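Local coordinates for protein HIRA (Homo sapiens, PDB 5YJE), which promotes replication-independent chromatin assembly together with ASF1A as the trimerizing subunit of an H3.3 histone chaperone complex, its C-terminal part being the piece described, at residues F205-S210 / T286-H291; L186-Q189 / P193-N196; P58-E63 / D104-A109. All coordinates share one frame; numbering follows the deposited sequence.

Interaction 1. Residues F205-S210 / T286-H291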
loop_
_atom_site.group_PDB
_atom_site.type_symbol
_atom_site.label_atom_id
_atom_site.label_comp_id
_atom_site.label_asym_id
_atom_site.label_seq_id
_atom_site.Cartn_x
_atom_site.Cartn_y
_atom_site.Cartn_z
ATOM N N PHE B 205 13.985 -7.056 -3.375
ATOM C CA PHE B 205 12.888 -6.368 -2.706
ATOM C C PHE B 205 11.597 -7.140 -2.957
ATOM O O PHE B 205 11.207 -7.356 -4.107
ATOM C CB PHE B 205 12.738 -4.915 -3.160
ATOM C CG PHE B 205 11.818 -4.131 -2.273
ATOM C CD1 PHE B 205 12.299 -3.493 -1.147
ATOM C CD2 PHE B 205 10.456 -4.102 -2.521
ATOM C CE1 PHE B 205 11.428 -2.807 -0.285
ATOM C CE2 PHE B 205 9.602 -3.419 -1.685
ATOM C CZ PHE B 205 10.090 -2.772 -0.558
ATOM N N ASN B 206 10.940 -7.561 -1.883
ATOM C CA ASN B 206 9.680 -8.255 -2.033
ATOM C C ASN B 206 8.556 -7.236 -1.961
ATOM O O ASN B 206 8.478 -6.492 -0.977
ATOM C CB ASN B 206 9.501 -9.322 -0.961
ATOM C CG ASN B 206 8.294 -10.216 -1.237
ATOM O OD1 ASN B 206 7.282 -10.136 -0.545
ATOM N ND2 ASN B 206 8.382 -11.029 -2.294
ATOM N N PRO B 207 7.702 -7.134 -2.982
ATOM C CA PRO B 207 6.681 -6.067 -2.954
ATOM C C PRO B 207 5.574 -6.324 -1.950
ATOM O O PRO B 207 5.093 -5.378 -1.319
ATOM C CB PRO B 207 6.167 -6.031 -4.404
ATOM C CG PRO B 207 7.246 -6.674 -5.223
ATOM C CD PRO B 207 7.803 -7.769 -4.305
ATOM N N SER B 208 5.201 -7.582 -1.725
ATOM C CA SER B 208 4.157 -7.879 -0.749
ATOM C C SER B 208 4.649 -7.694 0.684
ATOM O O SER B 208 3.953 -7.100 1.521
ATOM C CB SER B 208 3.659 -9.304 -0.963
ATOM O OG SER B 208 3.069 -9.423 -2.239
ATOM N N LEU B 209 5.821 -8.249 1.015
ATOM C CA LEU B 209 6.326 -8.019 2.365
ATOM C C LEU B 209 6.807 -6.585 2.522
ATOM O O LEU B 209 6.808 -6.053 3.640
ATOM C CB LEU B 209 7.454 -8.991 2.706
ATOM C CG LEU B 209 7.192 -10.417 3.203
ATOM C CD1 LEU B 209 8.527 -11.066 3.516
ATOM C CD2 LEU B 209 6.241 -10.503 4.425
ATOM N N SER B 210 7.207 -5.949 1.410
ATOM C CA SER B 210 7.732 -4.583 1.405
ATOM C C SER B 210 9.075 -4.512 2.120
ATOM O O SER B 210 9.344 -3.598 2.900
ATOM C CB SER B 210 6.734 -3.584 1.998
ATOM O OG SER B 210 6.856 -2.342 1.331
ATOM N N THR B 286 10.443 -15.708 -2.214
ATOM C CA THR B 286 10.696 -14.269 -2.182
ATOM C C THR B 286 10.907 -13.692 -3.585
ATOM O O THR B 286 10.423 -12.599 -3.900
ATOM C CB THR B 286 11.922 -13.995 -1.309
ATOM O OG1 THR B 286 11.664 -14.423 0.025
ATOM C CG2 THR B 286 12.249 -12.531 -1.283
ATOM N N LEU B 287 11.655 -14.403 -4.423
ATOM C CA LEU B 287 11.866 -14.029 -5.810
ATOM C C LEU B 287 10.632 -14.271 -6.673
ATOM O O LEU B 287 10.624 -13.850 -7.839
ATOM C CB LEU B 287 13.055 -14.812 -6.381
ATOM C CG LEU B 287 14.474 -14.234 -6.299
ATOM C CD1 LEU B 287 14.614 -12.948 -7.108
ATOM C CD2 LEU B 287 14.841 -13.975 -4.866
ATOM N N GLN B 288 9.608 -14.942 -6.139
ATOM C CA GLN B 288 8.442 -15.343 -6.921
ATOM C C GLN B 288 8.860 -16.091 -8.185
ATOM O O GLN B 288 8.304 -15.889 -9.262
ATOM C CB GLN B 288 7.564 -14.137 -7.273
ATOM C CG GLN B 288 7.102 -13.328 -6.077
ATOM C CD GLN B 288 6.284 -12.099 -6.475
ATOM O OE1 GLN B 288 5.807 -11.984 -7.612
ATOM N NE2 GLN B 288 6.135 -11.165 -5.536
ATOM N N SER B 289 9.846 -16.970 -8.048
ATOM C CA SER B 289 10.358 -17.773 -9.157
ATOM C C SER B 289 9.742 -19.167 -9.066
ATOM O O SER B 289 10.232 -20.021 -8.324
ATOM C CB SER B 289 11.881 -17.824 -9.113
ATOM O OG SER B 289 12.379 -18.910 -9.870
ATOM N N SER B 290 8.701 -19.408 -9.868
ATOM C CA SER B 290 7.808 -20.543 -9.641
ATOM C C SER B 290 8.484 -21.884 -9.910
ATOM O O SER B 290 8.354 -22.826 -9.112
ATOM C CB SER B 290 6.541 -20.406 -10.494
ATOM O OG SER B 290 6.785 -20.813 -11.828
ATOM N N HIS B 291 9.152 -22.019 -11.052
ATOM C CA HIS B 291 9.811 -23.283 -11.341
ATOM C C HIS B 291 10.852 -23.602 -10.272
ATOM O O HIS B 291 10.953 -24.751 -9.816
ATOM C CB HIS B 291 10.433 -23.245 -12.737
#

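Interaction 2. Residues L186-Q189 / P193-N196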
loop_
_atom_site.group_PDB
_atom_site.type_symbol
_atom_site.label_atom_id
_atom_site.label_comp_id
_atom_site.label_asym_id
_atom_site.label_seq_id
_atom_site.Cartn_x
_atom_site.Cartn_y
_atom_site.Cartn_z
ATOM N N LEU B 186 19.334 -6.970 -11.318
ATOM C CA LEU B 186 18.306 -7.633 -12.101
ATOM C C LEU B 186 16.935 -7.030 -11.817
ATOM O O LEU B 186 16.614 -6.649 -10.685
ATOM C CB LEU B 186 18.206 -9.131 -11.797
ATOM C CG LEU B 186 19.360 -10.110 -11.738
ATOM C CD1 LEU B 186 18.779 -11.478 -11.368
ATOM C CD2 LEU B 186 20.084 -10.174 -13.076
ATOM N N LEU B 187 16.112 -7.007 -12.847
ATOM C CA LEU B 187 14.684 -6.788 -12.699
ATOM C C LEU B 187 13.988 -8.007 -13.291
ATOM O O LEU B 187 13.966 -8.177 -14.519
ATOM C CB LEU B 187 14.256 -5.498 -13.393
ATOM C CG LEU B 187 12.775 -5.178 -13.247
ATOM C CD1 LEU B 187 12.387 -5.056 -11.752
ATOM C CD2 LEU B 187 12.464 -3.906 -14.054
ATOM N N THR B 188 13.428 -8.853 -12.429
ATOM C CA THR B 188 12.887 -10.124 -12.891
ATOM C C THR B 188 11.580 -9.916 -13.656
ATOM O O THR B 188 10.982 -8.830 -13.665
ATOM C CB THR B 188 12.676 -11.074 -11.721
ATOM O OG1 THR B 188 11.474 -10.723 -11.014
ATOM C CG2 THR B 188 13.878 -11.021 -10.788
ATOM N N GLN B 189 11.122 -10.994 -14.291
ATOM C CA GLN B 189 9.910 -10.992 -15.101
ATOM C C GLN B 189 8.654 -10.755 -14.278
ATOM O O GLN B 189 7.576 -10.608 -14.860
ATOM C CB GLN B 189 9.808 -12.303 -15.886
ATOM N N PRO B 193 13.184 -6.300 -7.981
ATOM C CA PRO B 193 14.585 -5.898 -8.113
ATOM C C PRO B 193 15.505 -6.730 -7.231
ATOM O O PRO B 193 15.213 -7.030 -6.070
ATOM C CB PRO B 193 14.573 -4.424 -7.676
ATOM C CG PRO B 193 13.419 -4.323 -6.723
ATOM C CD PRO B 193 12.434 -5.424 -7.059
ATOM N N VAL B 194 16.643 -7.088 -7.816
ATOM C CA VAL B 194 17.693 -7.857 -7.166
ATOM C C VAL B 194 19.003 -7.085 -7.303
ATOM O O VAL B 194 19.359 -6.636 -8.400
ATOM C CB VAL B 194 17.816 -9.267 -7.779
ATOM C CG1 VAL B 194 18.802 -10.093 -7.012
ATOM C CG2 VAL B 194 16.456 -9.937 -7.790
ATOM N N MET B 195 19.705 -6.927 -6.184
ATOM C CA MET B 195 21.003 -6.275 -6.084
ATOM C C MET B 195 22.014 -7.336 -5.663
ATOM O O MET B 195 21.948 -7.860 -4.542
ATOM C CB MET B 195 20.943 -5.134 -5.073
ATOM C CG MET B 195 19.751 -4.219 -5.267
ATOM S SD MET B 195 20.084 -2.855 -6.406
ATOM C CE MET B 195 18.854 -3.146 -7.657
ATOM N N ASN B 196 22.925 -7.672 -6.572
ATOM C CA ASN B 196 24.015 -8.596 -6.301
ATOM C C ASN B 196 25.257 -7.766 -5.976
ATOM O O ASN B 196 25.817 -7.101 -6.863
ATOM C CB ASN B 196 24.268 -9.515 -7.496
ATOM C CG ASN B 196 24.733 -10.885 -7.078
ATOM O OD1 ASN B 196 23.953 -11.774 -6.891
ATOM N ND2 ASN B 196 26.015 -11.032 -6.844
#

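Interaction 3. Residues P58-E63 / D104-A109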
loop_
_atom_site.group_PDB
_atom_site.type_symbol
_atom_site.label_atom_id
_atom_site.label_comp_id
_atom_site.label_asym_id
_atom_site.label_seq_id
_atom_site.Cartn_x
_atom_site.Cartn_y
_atom_site.Cartn_z
ATOM N N PRO B 58 14.221 -9.693 -29.541
ATOM C CA PRO B 58 13.921 -8.646 -30.521
ATOM C C PRO B 58 14.928 -7.523 -30.321
ATOM O O PRO B 58 14.723 -6.663 -29.455
ATOM N N SER B 59 16.037 -7.560 -31.068
ATOM C CA SER B 59 17.048 -6.510 -30.981
ATOM C C SER B 59 16.420 -5.149 -31.266
ATOM O O SER B 59 15.672 -4.980 -32.233
ATOM C CB SER B 59 18.195 -6.780 -31.957
ATOM N N MET B 60 16.727 -4.177 -30.412
ATOM C CA MET B 60 16.046 -2.894 -30.407
ATOM C C MET B 60 17.065 -1.802 -30.129
ATOM O O MET B 60 17.787 -1.864 -29.131
ATOM C CB MET B 60 14.940 -2.887 -29.349
ATOM C CG MET B 60 13.953 -1.746 -29.437
ATOM S SD MET B 60 12.649 -2.007 -28.216
ATOM C CE MET B 60 12.160 -3.678 -28.645
ATOM N N TYR B 61 17.129 -0.816 -31.018
ATOM C CA TYR B 61 18.021 0.327 -30.872
ATOM C C TYR B 61 17.186 1.579 -30.635
ATOM O O TYR B 61 16.098 1.733 -31.203
ATOM C CB TYR B 61 18.914 0.505 -32.112
ATOM N N ILE B 62 17.699 2.474 -29.800
ATOM C CA ILE B 62 17.017 3.704 -29.425
ATOM C C ILE B 62 17.948 4.853 -29.751
ATOM O O ILE B 62 19.113 4.832 -29.352
ATOM C CB ILE B 62 16.659 3.705 -27.925
ATOM C CG1 ILE B 62 15.378 2.894 -27.661
ATOM C CG2 ILE B 62 16.598 5.131 -27.376
ATOM C CD1 ILE B 62 14.122 3.554 -28.228
ATOM N N GLU B 63 17.449 5.849 -30.470
ATOM C CA GLU B 63 18.230 7.037 -30.780
ATOM C C GLU B 63 17.561 8.255 -30.168
ATOM O O GLU B 63 16.337 8.349 -30.126
ATOM C CB GLU B 63 18.399 7.244 -32.292
ATOM N N ASP B 104 8.082 -4.745 -24.640
ATOM C CA ASP B 104 6.774 -4.164 -24.395
ATOM C C ASP B 104 6.792 -2.655 -24.299
ATOM O O ASP B 104 5.841 -2.008 -24.732
ATOM C CB ASP B 104 6.183 -4.721 -23.102
ATOM C CG ASP B 104 5.793 -6.160 -23.226
ATOM O OD1 ASP B 104 5.551 -6.615 -24.364
ATOM O OD2 ASP B 104 5.731 -6.835 -22.185
ATOM N N VAL B 105 7.841 -2.067 -23.726
ATOM C CA VAL B 105 7.857 -0.634 -23.490
ATOM C C VAL B 105 9.207 -0.064 -23.882
ATOM O O VAL B 105 10.203 -0.769 -24.007
ATOM C CB VAL B 105 7.550 -0.251 -22.022
ATOM C CG1 VAL B 105 6.383 -1.057 -21.466
ATOM C CG2 VAL B 105 8.771 -0.409 -21.178
ATOM N N VAL B 106 9.213 1.243 -24.083
ATOM C CA VAL B 106 10.421 2.043 -24.169
ATOM C C VAL B 106 10.196 3.196 -23.218
ATOM O O VAL B 106 9.138 3.827 -23.256
ATOM C CB VAL B 106 10.673 2.564 -25.602
ATOM C CG1 VAL B 106 11.769 3.605 -25.600
ATOM C CG2 VAL B 106 11.001 1.432 -26.551
ATOM N N CYS B 107 11.151 3.480 -22.361
ATOM C CA CYS B 107 10.959 4.609 -21.472
ATOM C C CYS B 107 12.192 5.480 -21.500
ATOM O O CYS B 107 13.294 5.015 -21.799
ATOM C CB CYS B 107 10.645 4.158 -20.046
ATOM S SG CYS B 107 11.793 2.952 -19.508
ATOM N N VAL B 108 11.985 6.761 -21.215
ATOM C CA VAL B 108 13.051 7.747 -21.249
ATOM C C VAL B 108 12.973 8.555 -19.973
ATOM O O VAL B 108 11.879 8.842 -19.468
ATOM C CB VAL B 108 12.987 8.682 -22.491
ATOM C CG1 VAL B 108 13.294 7.908 -23.789
ATOM C CG2 VAL B 108 11.662 9.362 -22.577
ATOM N N ALA B 109 14.135 8.922 -19.452
ATOM C CA ALA B 109 14.204 9.858 -18.347
ATOM C C ALA B 109 14.871 11.133 -18.838
ATOM O O ALA B 109 15.886 11.086 -19.547
ATOM C CB ALA B 109 14.942 9.261 -17.140
#

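Interaction 1. Residues F205-S210 / T286-H291
N206, at the end of strand 201-206, makes the one hydrogen bond of this contact, reaching the last turn of helix 266-286. Its CG stands anti to the backbone N (chi1 -171°), which carries the amide across to T286. There ND2 donates to T286 O at 3.0 Å, in the carbonyl plane and on a lone pair, although the N-H path is bent (137°) and the acceptor lies somewhat out of the plane of the amide. Alongside this bond N206 CB lies 4.2 Å from T286 CG2. The other end of the amide turns back on its own chain: OD1 accepts from L209 N at 2.9 Å, nearly straight at 167°, so both polar atoms of the group are engaged and its rotation is fixed. P207 follows, and its CD meets NE2 of Q288 at 4.0 Å; the extended glutamine chain approaches from the direction opposite to the proline and also lies against H190 and I192. Farther along, S210 N makes a weak bond to N206 O, closing the turn. The second subunit adjoins this corner, where T286 OG1 bonds S127 OG of that subunit and S210 OG bonds its K167 NZ. The arrangement sets an Asx motif, in the turn between strands 201-206 and 211-217, against a helix C terminus that ends in a Schellman motif at Q288.

Interaction 2. Residues L186-Q189 / P193-N196
A beta hairpin, formed by strands 184-187 and 193-196, brings L186 opposite V194 and L187 opposite P193. L186 and V194 make the antiparallel hydrogen-bonded pair: L186 N donates to V194 O at 2.9 Å, and V194 N returns an equally short bond to L186 O. The same L186 O also takes a CA-H contact from P193 CA at 3.4 Å. On the face of this pair the two CB atoms lie 4.0 Å apart, with I247 of helix 243-247 packed over both side chains. The non-hydrogen-bonded pair, L187 and P193, points to the other face. There CG of L187 is anti to the backbone N (chi1 -178°), and CD1 swings back to within 4.1 Å of P193 N, while Y144 and M146 of the preceding sheet close over the leucine. Beyond the strand, the CG2 methyl of T188 meets V194 CG2 at 4.1 Å, the two side chains crossing at about a right angle. T188 OG1 is turned into the connecting loop, with weak bonds from H190 N and I192 N. Such a hairpin, starting a four-stranded antiparallel meander, is consistent with a beta-propeller blade, as expected for a family of the beta-propeller clan.

Interaction 3. Residues P58-E63 / D104-A109
No ring, amide or carboxylate carries the contact of M60 and I62 with V106; the flat surfaces that meet are two beta sheets. These are consecutive four-stranded antiparallel meanders packed face to face, consistent with neighbouring blades of a beta propeller. From strand 60-71 the side chains of M60 and I62 point across the interface, whereas Y61 and E63 take the other face. On strand 105-110, V106 faces them, while V105 and C107 turn the opposite way, toward C140 of strand 135-141, so the second sheet is sandwiched between its neighbours. The strands stay well apart, I62 CA and V106 CA being 8.6 Å from each other, and only apolar side chains bridge the gap. I62 also touches C81 of its own sheet and A99 of the sheet opposite. M60, with CG anti to the backbone N (chi1 -167°) and an extended chain, carries SD to the valine; chi3 (-53°) then turns CE away from V106. I62 comes tip to tip with V106, its CD1 tightly packed on V106 CG1 at 3.5 Å. The second valine methyl, CG2, is touched by both partners, with I62 CD1 at 4.1 Å and M60 SD at 4.2 Å.

From the N terminus, interaction 3 comes first, closing a loop of 40 residues, most of them strand, and joining the first two sheets of the chain. Interaction 2 follows with a short hairpin turn of three residues in the fourth sheet. Interaction 1 closes the longest loop, 75 residues, bringing the helical region back onto the end of an inner strand, 201-206, of that same sheet. The three are in series, neither nested nor crossed. Interactions 1 and 2 touch: F205 N lies 3.0 Å from P193 O, a probable hydrogen bond between neighbouring strands, and L287 CD1 packs on V194 CG2. Interaction 3 stands apart, its nearest atoms about 8 Å from those of interaction 2.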